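Local coordinates for GphF Dehydratase 1 (Archangium violaceum, PDB 6MBF), which probably acts as a dehydratase domain of the gephyronic acid polyketide synthase, removing water from a beta-hydroxyacyl intermediate to leave an olefin, at residues P10-R15 with A58-S63; W42-I47 with H220-V225; R170-R175 with F207-A212. One frame throughout, in Å; residues are numbered along the deposited sequence. Where two conformers were deposited one is given.

Contact 1: residues P10-R15 with A58-S63; sequences PLLGRR and ALAAAS
Leu12 and Ala60 bring the two backbones nearest each other, with their CA atoms 7.4 Å apart; an irregular run that ends in strand 14-15 passes beside one face of helix 52-65. No hydrogen bond joins the two segments. The helix keeps its own backbone bonds, such as Ala62 N to Ala58 O at 2.8 Å.

The contact is carried by one leucine and two alanines. Leu12 points its side chain at the helix, and CD1 does most of the touching. Leu12 CD1 lies 3.7 Å from Ala60 CB. Leu12 CD1 is also 3.7 Å from Ala61 N, so it rests on the helix backbone as well as on a methyl. Ala61 CB lies to one side of it. Leu12 CG follows behind, 4.1 Å from Ala60 CB. The chi1 of Leu12 is -96°, well off a staggered position. Its chi2 of -168° sets CD1 nearly anti to CA, which extends this branch toward the helix. Because the helix offers only methyls here, one branch of the leucine can come down to the backbone. The contact is small and buried, 107 Å² in all.

Gly13 follows with a phi of 80°, where a side chain would press on the carbonyl O of Leu12, consistent with a glycine at this bend.

His9 ND1 hydrogen-bonds with Leu11 N and Leu12 N just before strand 14-15. Leu11 packs on Thr53, Glu56 and Met57, earlier in the same helix. Leu12 also touches Phe26 of strand 23-30 and Arg64. Elsewhere on the helix, Ala58 and Leu59 pack on strand 73-81. The N-terminal run thus covers part of the central helix of the first hotdog.

Contact 2: residues W42-I47 with H220-V225; sequences WVYDAI and HREPFV
The Tyr44 ring reaches Glu222 with its hydroxyl end, and the ring and carboxylate planes are 37° apart. Tyr44 OH lies 3.5 Å from Glu222 CA and 3.8 Å from Glu222 CB, so it meets the root of the glutamate, not its charge. On one face of the Arg221 guanidinium sits Glu222 OE1, 2.9 Å above the plane and displaced toward the rim. The Arg221 NH2 to Glu222 OE1 distance is 3.0 Å. No N-H points at the oxygen, so this salt bridge rests on charge alone.

Tyr44 occupies a type I' turn from Val43 to Ala46, which closes a tight hairpin. Its CG is anti to the carbonyl carbon, chi1 -59°, and the ring reaches across. Beside this, Val43 CG1 meets Pro223 CG at 4.3 Å, a loose apolar contact. This sets the 42-48 hairpin of one hotdog half against the loop before strand 224-234 of the other.

The Tyr44 hydroxyl has its polar partner elsewhere, in a hydrogen bond with Ala285 O. Pro223 also pairs with Ala285 through the backbone. With no hydrogen bond across, the chemistry implies direct van der Waals contact, while Ala285 links the two segments by polar bonds.

Contact 3: residues R170-R175 with F207-A212; sequences RHLERR and FQCVFA
Leu172 sends its side chain from strand 169-175 straight toward helix 200-214. From CB, a chi1 of -178° sets CG anti to the backbone N. From CG the two methyls spread along one face of the helix. Leu172 CD1 goes to Cys209 SG at 3.8 Å, with Cys209 CB close behind. Leu172 CD2 goes to Ala212 CB at 3.6 Å and passes near Cys209 O. Cys209 and Ala212, three residues apart, share that face. With an alanine in place of Leu172 both methyls go, and the strand and helix would probably be left with a gap beside Cys209 SG and Ala212 CB.

Arg174 adds a polar link further along the strand. A water accepts from Arg174 NH1 at 2.9 Å and donates to Ala212 O at 3.2 Å. Arg174 also bonds with Leu213 O and Gly176 O. The residues on either side of Leu172 bond to each other on the far side of the strand. His171 NE2 gives a nearly straight bond, 173°, to Glu173 OE1, in the imidazole plane and on the anti lone pair of that oxygen.

Gln208 on this helix bonds Asp204, and the pair fits the DxxxQ motif of polyketide synthase dehydratases. Arg170 and His171 both face His182, a classic beta bulge against strand 178-184. Leu151 of helix 151-158 also packs on Leu172, and Tyr154 touches Ala212. Cys209 reaches Leu246 of strand 241-248. The contact therefore lays the edge region of the second hotdog sheet against its central helix.

Contacts 1 and 3 involve the central helices of the two hotdog halves, 52-65 and 200-214. Their centres are 29 Å apart, on opposite sides of the chain centre, and their nearest atoms are about 9 Å apart. Contact 2 joins a hairpin from the first half to the start of strand 224-234, which follows helix 200-214 in the chain. It touches contact 3, where Phe224 O lies 3.5 Å from Phe211 CZ. A bound magnesium ion lies about 7 Å from the Val43 side chain in contact 2. As in other double-hotdog dehydratases, the active site probably lies between the two halves, with the motif-bearing helix of contact 3 on the second.

Contact 1: residues P10-R15 with A58-S63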
loop_
_atom_site.group_PDB
_atom_site.type_symbol
_atom_site.label_atom_id
_atom_site.label_comp_id
_atom_site.label_asym_id
_atom_site.label_seq_id
_atom_site.Cartn_x
_atom_site.Cartn_y
_atom_site.Cartn_z
ATOM N N PRO A 10 -4.632 -12.664 -5.498
ATOM C CA PRO A 10 -4.281 -13.193 -4.164
ATOM C C PRO A 10 -4.958 -12.472 -3.011
ATOM O O PRO A 10 -4.992 -13.020 -1.899
ATOM C CB PRO A 10 -2.754 -13.011 -4.098
ATOM C CG PRO A 10 -2.314 -12.777 -5.505
ATOM C CD PRO A 10 -3.466 -12.098 -6.192
ATOM N N LEU A 11 -5.475 -11.265 -3.227
ATOM C CA LEU A 11 -6.169 -10.505 -2.193
ATOM C C LEU A 11 -7.646 -10.288 -2.494
ATOM O O LEU A 11 -8.483 -10.395 -1.586
ATOM C CB LEU A 11 -5.474 -9.147 -2.015
ATOM C CG LEU A 11 -4.022 -9.225 -1.548
ATOM C CD1 LEU A 11 -3.358 -7.877 -1.770
ATOM C CD2 LEU A 11 -3.967 -9.625 -0.081
ATOM N N LEU A 12 -7.983 -9.990 -3.754
ATOM C CA LEU A 12 -9.375 -9.818 -4.158
ATOM C C LEU A 12 -10.161 -11.117 -4.052
ATOM O O LEU A 12 -11.365 -11.103 -3.764
ATOM C CB LEU A 12 -9.444 -9.321 -5.602
ATOM C CG LEU A 12 -9.589 -7.846 -5.936
ATOM C CD1 LEU A 12 -9.914 -7.736 -7.419
ATOM C CD2 LEU A 12 -10.666 -7.197 -5.094
ATOM N N GLY A 13 -9.513 -12.239 -4.329
ATOM C CA GLY A 13 -10.237 -13.497 -4.428
ATOM C C GLY A 13 -10.895 -13.601 -5.786
ATOM O O GLY A 13 -10.276 -13.303 -6.813
ATOM N N ARG A 14 -12.164 -13.998 -5.801
ATOM C CA ARG A 14 -12.895 -14.203 -7.042
ATOM C C ARG A 14 -14.112 -13.292 -7.089
ATOM O O ARG A 14 -14.700 -12.955 -6.053
ATOM C CB ARG A 14 -13.337 -15.666 -7.187
ATOM C CG ARG A 14 -14.133 -16.179 -6.000
ATOM C CD ARG A 14 -14.546 -17.632 -6.186
ATOM N NE ARG A 14 -15.527 -17.764 -7.257
ATOM C CZ ARG A 14 -16.840 -17.830 -7.061
ATOM N NH1 ARG A 14 -17.337 -17.797 -5.830
ATOM N NH2 ARG A 14 -17.655 -17.938 -8.101
ATOM N N ARG A 15 -14.493 -12.888 -8.302
ATOM C CA ARG A 15 -15.736 -12.147 -8.453
ATOM C C ARG A 15 -16.915 -13.102 -8.308
ATOM O O ARG A 15 -16.946 -14.165 -8.934
ATOM C CB ARG A 15 -15.802 -11.429 -9.800
ATOM C CG ARG A 15 -16.995 -10.490 -9.881
ATOM C CD ARG A 15 -17.015 -9.686 -11.159
ATOM N NE ARG A 15 -18.315 -9.049 -11.329
ATOM C CZ ARG A 15 -18.772 -8.575 -12.482
ATOM N NH1 ARG A 15 -18.031 -8.667 -13.578
ATOM N NH2 ARG A 15 -19.981 -8.029 -12.540
ATOM N N ALA A 58 -7.932 -2.266 -4.642
ATOM C CA ALA A 58 -8.690 -1.283 -5.413
ATOM C C ALA A 58 -8.173 -1.171 -6.845
ATOM O O ALA A 58 -8.970 -1.086 -7.788
ATOM C CB ALA A 58 -8.653 0.074 -4.714
ATOM N N LEU A 59 -6.850 -1.158 -7.031
ATOM C CA LEU A 59 -6.304 -1.145 -8.387
ATOM C C LEU A 59 -6.719 -2.390 -9.154
ATOM O O LEU A 59 -7.072 -2.317 -10.339
ATOM C CB LEU A 59 -4.777 -1.046 -8.345
ATOM C CG LEU A 59 -4.174 0.248 -7.821
ATOM C CD1 LEU A 59 -2.734 -0.015 -7.425
ATOM C CD2 LEU A 59 -4.266 1.360 -8.884
ATOM N N ALA A 60 -6.687 -3.542 -8.484
ATOM C CA ALA A 60 -7.071 -4.796 -9.112
ATOM C C ALA A 60 -8.553 -4.793 -9.462
ATOM O O ALA A 60 -8.940 -5.274 -10.533
ATOM C CB ALA A 60 -6.718 -5.966 -8.190
ATOM N N ALA A 61 -9.386 -4.230 -8.582
ATOM C CA ALA A 61 -10.807 -4.096 -8.888
ATOM C C ALA A 61 -11.025 -3.149 -10.056
ATOM O O ALA A 61 -11.861 -3.411 -10.927
ATOM C CB ALA A 61 -11.577 -3.610 -7.660
ATOM N N ALA A 62 -10.281 -2.036 -10.091
ATOM C CA ALA A 62 -10.388 -1.121 -11.225
ATOM C C ALA A 62 -10.077 -1.836 -12.531
ATOM O O ALA A 62 -10.763 -1.632 -13.544
ATOM C CB ALA A 62 -9.446 0.066 -11.034
ATOM N N SER A 63 -9.048 -2.688 -12.524
ATOM C CA SER A 63 -8.653 -3.369 -13.751
ATOM C C SER A 63 -9.735 -4.328 -14.225
ATOM O O SER A 63 -9.987 -4.445 -15.432
ATOM C CB SER A 63 -7.342 -4.118 -13.537
ATOM O OG SER A 63 -6.918 -4.737 -14.743
#

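Contact 2: residues W42-I47 with H220-V225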
loop_
_atom_site.group_PDB
_atom_site.type_symbol
_atom_site.label_atom_id
_atom_site.label_comp_id
_atom_site.label_asym_id
_atom_site.label_seq_id
_atom_site.Cartn_x
_atom_site.Cartn_y
_atom_site.Cartn_z
ATOM N N TRP A 42 3.817 -5.862 12.022
ATOM C CA TRP A 42 3.231 -5.814 13.351
ATOM C C TRP A 42 3.179 -4.384 13.867
ATOM O O TRP A 42 4.009 -3.543 13.510
ATOM C CB TRP A 42 4.018 -6.685 14.354
ATOM C CG TRP A 42 4.343 -8.023 13.815
ATOM C CD1 TRP A 42 3.553 -9.137 13.849
ATOM C CD2 TRP A 42 5.550 -8.405 13.146
ATOM N NE1 TRP A 42 4.195 -10.188 13.239
ATOM C CE2 TRP A 42 5.423 -9.764 12.801
ATOM C CE3 TRP A 42 6.730 -7.730 12.814
ATOM C CZ2 TRP A 42 6.432 -10.459 12.137
ATOM C CZ3 TRP A 42 7.729 -8.424 12.158
ATOM C CH2 TRP A 42 7.571 -9.774 11.823
ATOM N N VAL A 43 2.179 -4.121 14.705
ATOM C CA VAL A 43 2.103 -2.905 15.507
ATOM C C VAL A 43 1.646 -3.319 16.900
ATOM O O VAL A 43 0.620 -3.997 17.046
ATOM C CB VAL A 43 1.139 -1.853 14.917
ATOM C CG1 VAL A 43 1.237 -0.551 15.701
ATOM C CG2 VAL A 43 1.425 -1.598 13.429
ATOM N N TYR A 44 2.418 -2.943 17.921
ATOM C CA TYR A 44 2.113 -3.341 19.292
ATOM C C TYR A 44 1.923 -4.855 19.392
ATOM O O TYR A 44 0.985 -5.344 20.026
ATOM C CB TYR A 44 0.878 -2.604 19.817
ATOM C CG TYR A 44 1.012 -1.099 19.802
ATOM C CD1 TYR A 44 0.155 -0.314 19.035
ATOM C CD2 TYR A 44 2.008 -0.464 20.531
ATOM C CE1 TYR A 44 0.272 1.059 19.012
ATOM C CE2 TYR A 44 2.138 0.918 20.513
ATOM C CZ TYR A 44 1.269 1.672 19.749
ATOM O OH TYR A 44 1.390 3.045 19.721
ATOM N N ASP A 45 2.805 -5.602 18.725
ATOM C CA ASP A 45 2.870 -7.064 18.718
ATOM C C ASP A 45 1.673 -7.738 18.045
ATOM O O ASP A 45 1.600 -8.975 18.045
ATOM C CB ASP A 45 3.033 -7.642 20.131
ATOM C CG ASP A 45 4.383 -7.304 20.742
ATOM O OD1 ASP A 45 5.328 -7.011 19.976
ATOM O OD2 ASP A 45 4.502 -7.329 21.983
ATOM N N ALA A 46 0.740 -6.987 17.475
ATOM C CA ALA A 46 -0.361 -7.573 16.725
ATOM C C ALA A 46 -0.011 -7.595 15.245
ATOM O O ALA A 46 0.647 -6.679 14.742
ATOM C CB ALA A 46 -1.649 -6.777 16.943
ATOM N N ILE A 47 -0.436 -8.651 14.556
ATOM C CA ILE A 47 -0.281 -8.697 13.105
ATOM C C ILE A 47 -1.306 -7.757 12.486
ATOM O O ILE A 47 -2.514 -7.948 12.655
ATOM C CB ILE A 47 -0.465 -10.124 12.575
ATOM C CG1 ILE A 47 0.493 -11.093 13.265
ATOM C CG2 ILE A 47 -0.273 -10.146 11.051
ATOM C CD1 ILE A 47 0.094 -12.553 13.102
ATOM N N HIS A 220 10.357 6.439 16.389
ATOM C CA HIS A 220 9.551 5.425 15.728
ATOM C C HIS A 220 8.619 4.692 16.691
ATOM O O HIS A 220 7.897 3.785 16.262
ATOM C CB HIS A 220 10.453 4.424 14.991
ATOM C CG HIS A 220 11.240 3.534 15.897
ATOM N ND1 HIS A 220 12.104 4.021 16.854
ATOM C CD2 HIS A 220 11.296 2.182 15.992
ATOM C CE1 HIS A 220 12.657 3.010 17.500
ATOM N NE2 HIS A 220 12.186 1.883 16.995
ATOM N N ARG A 221 8.599 5.062 17.974
ATOM C CA ARG A 221 7.530 4.593 18.845
ATOM C C ARG A 221 6.223 5.296 18.478
ATOM O O ARG A 221 6.223 6.445 18.034
ATOM C CB ARG A 221 7.874 4.842 20.319
ATOM C CG ARG A 221 6.986 4.058 21.284
ATOM C CD ARG A 221 7.305 4.318 22.755
ATOM N NE ARG A 221 6.599 5.482 23.289
ATOM C CZ ARG A 221 5.288 5.532 23.511
ATOM N NH1 ARG A 221 4.516 4.489 23.234
ATOM N NH2 ARG A 221 4.740 6.634 24.001
ATOM N N GLU A 222 5.096 4.590 18.669
ATOM C CA GLU A 222 3.795 5.028 18.164
ATOM C C GLU A 222 3.937 5.329 16.675
ATOM O O GLU A 222 3.783 6.488 16.255
ATOM C CB GLU A 222 3.280 6.265 18.904
ATOM C CG GLU A 222 3.434 6.230 20.410
ATOM C CD GLU A 222 3.454 7.626 21.007
ATOM O OE1 GLU A 222 4.540 8.091 21.427
ATOM O OE2 GLU A 222 2.385 8.270 21.031
ATOM N N PRO A 223 4.215 4.319 15.855
ATOM C CA PRO A 223 4.718 4.583 14.502
ATOM C C PRO A 223 3.639 5.109 13.570
ATOM O O PRO A 223 2.445 4.857 13.748
ATOM C CB PRO A 223 5.214 3.209 14.046
ATOM C CG PRO A 223 4.315 2.257 14.764
ATOM C CD PRO A 223 4.082 2.874 16.118
ATOM N N PHE A 224 4.087 5.850 12.558
ATOM C CA PHE A 224 3.173 6.394 11.566
ATOM C C PHE A 224 2.548 5.283 10.732
ATOM O O PHE A 224 3.221 4.327 10.334
ATOM C CB PHE A 224 3.904 7.385 10.661
ATOM C CG PHE A 224 4.296 8.654 11.362
ATOM C CD1 PHE A 224 3.388 9.700 11.495
ATOM C CD2 PHE A 224 5.557 8.791 11.918
ATOM C CE1 PHE A 224 3.744 10.866 12.161
ATOM C CE2 PHE A 224 5.914 9.956 12.585
ATOM C CZ PHE A 224 5.012 10.987 12.706
ATOM N N VAL A 225 1.255 5.431 10.463
ATOM C CA VAL A 225 0.471 4.481 9.680
ATOM C C VAL A 225 -0.258 5.243 8.577
ATOM O O VAL A 225 -0.798 6.327 8.839
ATOM C CB VAL A 225 -0.517 3.726 10.586
ATOM C CG1 VAL A 225 -1.493 2.915 9.766
ATOM C CG2 VAL A 225 0.250 2.834 11.554
#

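Contact 3: residues R170-R175 with F207-A212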
loop_
_atom_site.group_PDB
_atom_site.type_symbol
_atom_site.label_atom_id
_atom_site.label_comp_id
_atom_site.label_asym_id
_atom_site.label_seq_id
_atom_site.Cartn_x
_atom_site.Cartn_y
_atom_site.Cartn_z
ATOM N N ARG A 170 16.910 -0.646 -1.450
ATOM C CA ARG A 170 18.324 -0.921 -1.661
ATOM C C ARG A 170 19.190 0.288 -1.347
ATOM O O ARG A 170 20.246 0.149 -0.717
ATOM C CB ARG A 170 18.565 -1.380 -3.101
ATOM C CG ARG A 170 17.774 -2.618 -3.479
ATOM C CD ARG A 170 17.828 -3.649 -2.362
ATOM N NE ARG A 170 16.802 -4.674 -2.508
ATOM C CZ ARG A 170 16.217 -5.283 -1.483
ATOM N NH1 ARG A 170 15.294 -6.205 -1.702
ATOM N NH2 ARG A 170 16.545 -4.952 -0.240
ATOM N N HIS A 171 18.743 1.474 -1.754
ATOM C CA HIS A 171 19.499 2.704 -1.569
ATOM C C HIS A 171 18.507 3.829 -1.324
ATOM O O HIS A 171 17.391 3.807 -1.848
ATOM C CB HIS A 171 20.376 3.016 -2.792
ATOM C CG HIS A 171 20.996 4.380 -2.767
ATOM N ND1 HIS A 171 22.145 4.665 -2.061
ATOM C CD2 HIS A 171 20.625 5.538 -3.367
ATOM C CE1 HIS A 171 22.454 5.940 -2.223
ATOM N NE2 HIS A 171 21.548 6.493 -3.012
ATOM N N LEU A 172 18.912 4.807 -0.517
ATOM C CA LEU A 172 18.051 5.944 -0.225
ATOM C C LEU A 172 18.947 7.140 0.050
ATOM O O LEU A 172 19.894 7.027 0.834
ATOM C CB LEU A 172 17.130 5.665 0.975
ATOM C CG LEU A 172 16.137 6.778 1.356
ATOM C CD1 LEU A 172 15.106 7.044 0.239
ATOM C CD2 LEU A 172 15.426 6.462 2.660
ATOM N N GLU A 173 18.670 8.262 -0.607
ATOM C CA GLU A 173 19.400 9.493 -0.337
ATOM C C GLU A 173 18.418 10.637 -0.155
ATOM O O GLU A 173 17.377 10.688 -0.816
ATOM C CB GLU A 173 20.395 9.823 -1.453
ATOM C CG GLU A 173 19.771 10.130 -2.798
ATOM C CD GLU A 173 20.820 10.372 -3.858
ATOM O OE1 GLU A 173 21.573 9.424 -4.165
ATOM O OE2 GLU A 173 20.907 11.508 -4.367
ATOM N N ARG A 174 18.744 11.552 0.751
ATOM C CA ARG A 174 17.817 12.618 1.089
ATOM C C ARG A 174 18.459 13.986 0.907
ATOM O O ARG A 174 19.684 14.143 0.932
ATOM C CB ARG A 174 17.305 12.475 2.525
ATOM C CG ARG A 174 18.362 12.675 3.605
ATOM C CD ARG A 174 17.714 12.685 4.994
ATOM N NE ARG A 174 16.664 13.701 5.104
ATOM C CZ ARG A 174 15.747 13.733 6.069
ATOM N NH1 ARG A 174 15.744 12.802 7.015
ATOM N NH2 ARG A 174 14.826 14.691 6.087
ATOM N N ARG A 175 17.598 14.977 0.709
ATOM C CA ARG A 175 18.006 16.377 0.662
ATOM C C ARG A 175 16.806 17.201 1.094
ATOM O O ARG A 175 15.775 17.186 0.416
ATOM C CB ARG A 175 18.468 16.776 -0.740
ATOM C CG ARG A 175 18.574 18.272 -0.948
ATOM C CD ARG A 175 19.966 18.788 -0.636
ATOM N NE ARG A 175 20.964 18.273 -1.569
ATOM C CZ ARG A 175 22.196 18.759 -1.685
ATOM N NH1 ARG A 175 22.579 19.781 -0.934
ATOM N NH2 ARG A 175 23.045 18.230 -2.557
ATOM N N PHE A 207 6.747 3.582 0.622
ATOM C CA PHE A 207 6.253 4.309 1.785
ATOM C C PHE A 207 7.261 4.259 2.927
ATOM O O PHE A 207 7.394 5.233 3.676
ATOM C CB PHE A 207 4.895 3.753 2.225
ATOM C CG PHE A 207 3.757 4.022 1.249
ATOM C CD1 PHE A 207 3.956 4.737 0.068
ATOM C CD2 PHE A 207 2.487 3.537 1.521
ATOM C CE1 PHE A 207 2.885 4.973 -0.825
ATOM C CE2 PHE A 207 1.427 3.766 0.645
ATOM C CZ PHE A 207 1.621 4.478 -0.522
ATOM N N GLN A 208 8.014 3.157 3.050
ATOM C CA GLN A 208 9.033 3.088 4.096
ATOM C C GLN A 208 10.173 4.080 3.855
ATOM O O GLN A 208 10.833 4.501 4.814
ATOM C CB GLN A 208 9.569 1.657 4.222
ATOM C CG GLN A 208 8.600 0.673 4.903
ATOM C CD GLN A 208 9.338 -0.503 5.483
ATOM O OE1 GLN A 208 10.312 -0.324 6.221
ATOM N NE2 GLN A 208 8.907 -1.717 5.139
ATOM N N CYS A 209 10.425 4.466 2.597
ATOM C CA CYS A 209 11.348 5.566 2.331
ATOM C C CYS A 209 10.880 6.847 3.011
ATOM O O CYS A 209 11.699 7.620 3.530
ATOM C CB CYS A 209 11.498 5.789 0.825
ATOM S SG CYS A 209 12.327 4.452 -0.070
ATOM N N VAL A 210 9.566 7.094 3.025
ATOM C CA VAL A 210 9.050 8.253 3.752
ATOM C C VAL A 210 9.311 8.090 5.241
ATOM O O VAL A 210 9.738 9.039 5.918
ATOM C CB VAL A 210 7.549 8.467 3.473
ATOM C CG1 VAL A 210 7.074 9.774 4.136
ATOM C CG2 VAL A 210 7.257 8.478 1.987
ATOM N N PHE A 211 9.073 6.881 5.768
ATOM C CA PHE A 211 9.342 6.605 7.181
ATOM C C PHE A 211 10.793 6.897 7.536
ATOM O O PHE A 211 11.080 7.492 8.585
ATOM C CB PHE A 211 9.040 5.141 7.508
ATOM C CG PHE A 211 7.586 4.755 7.421
ATOM C CD1 PHE A 211 6.577 5.704 7.354
ATOM C CD2 PHE A 211 7.238 3.413 7.455
ATOM C CE1 PHE A 211 5.244 5.307 7.305
ATOM C CE2 PHE A 211 5.910 3.016 7.397
ATOM C CZ PHE A 211 4.918 3.966 7.324
ATOM N N ALA A 212 11.722 6.460 6.682
ATOM C CA ALA A 212 13.143 6.637 6.965
ATOM C C ALA A 212 13.508 8.112 7.065
ATOM O O ALA A 212 14.361 8.490 7.874
ATOM C CB ALA A 212 13.983 5.941 5.888
HETATM O O HOH W 1 16.917 10.165 6.772
#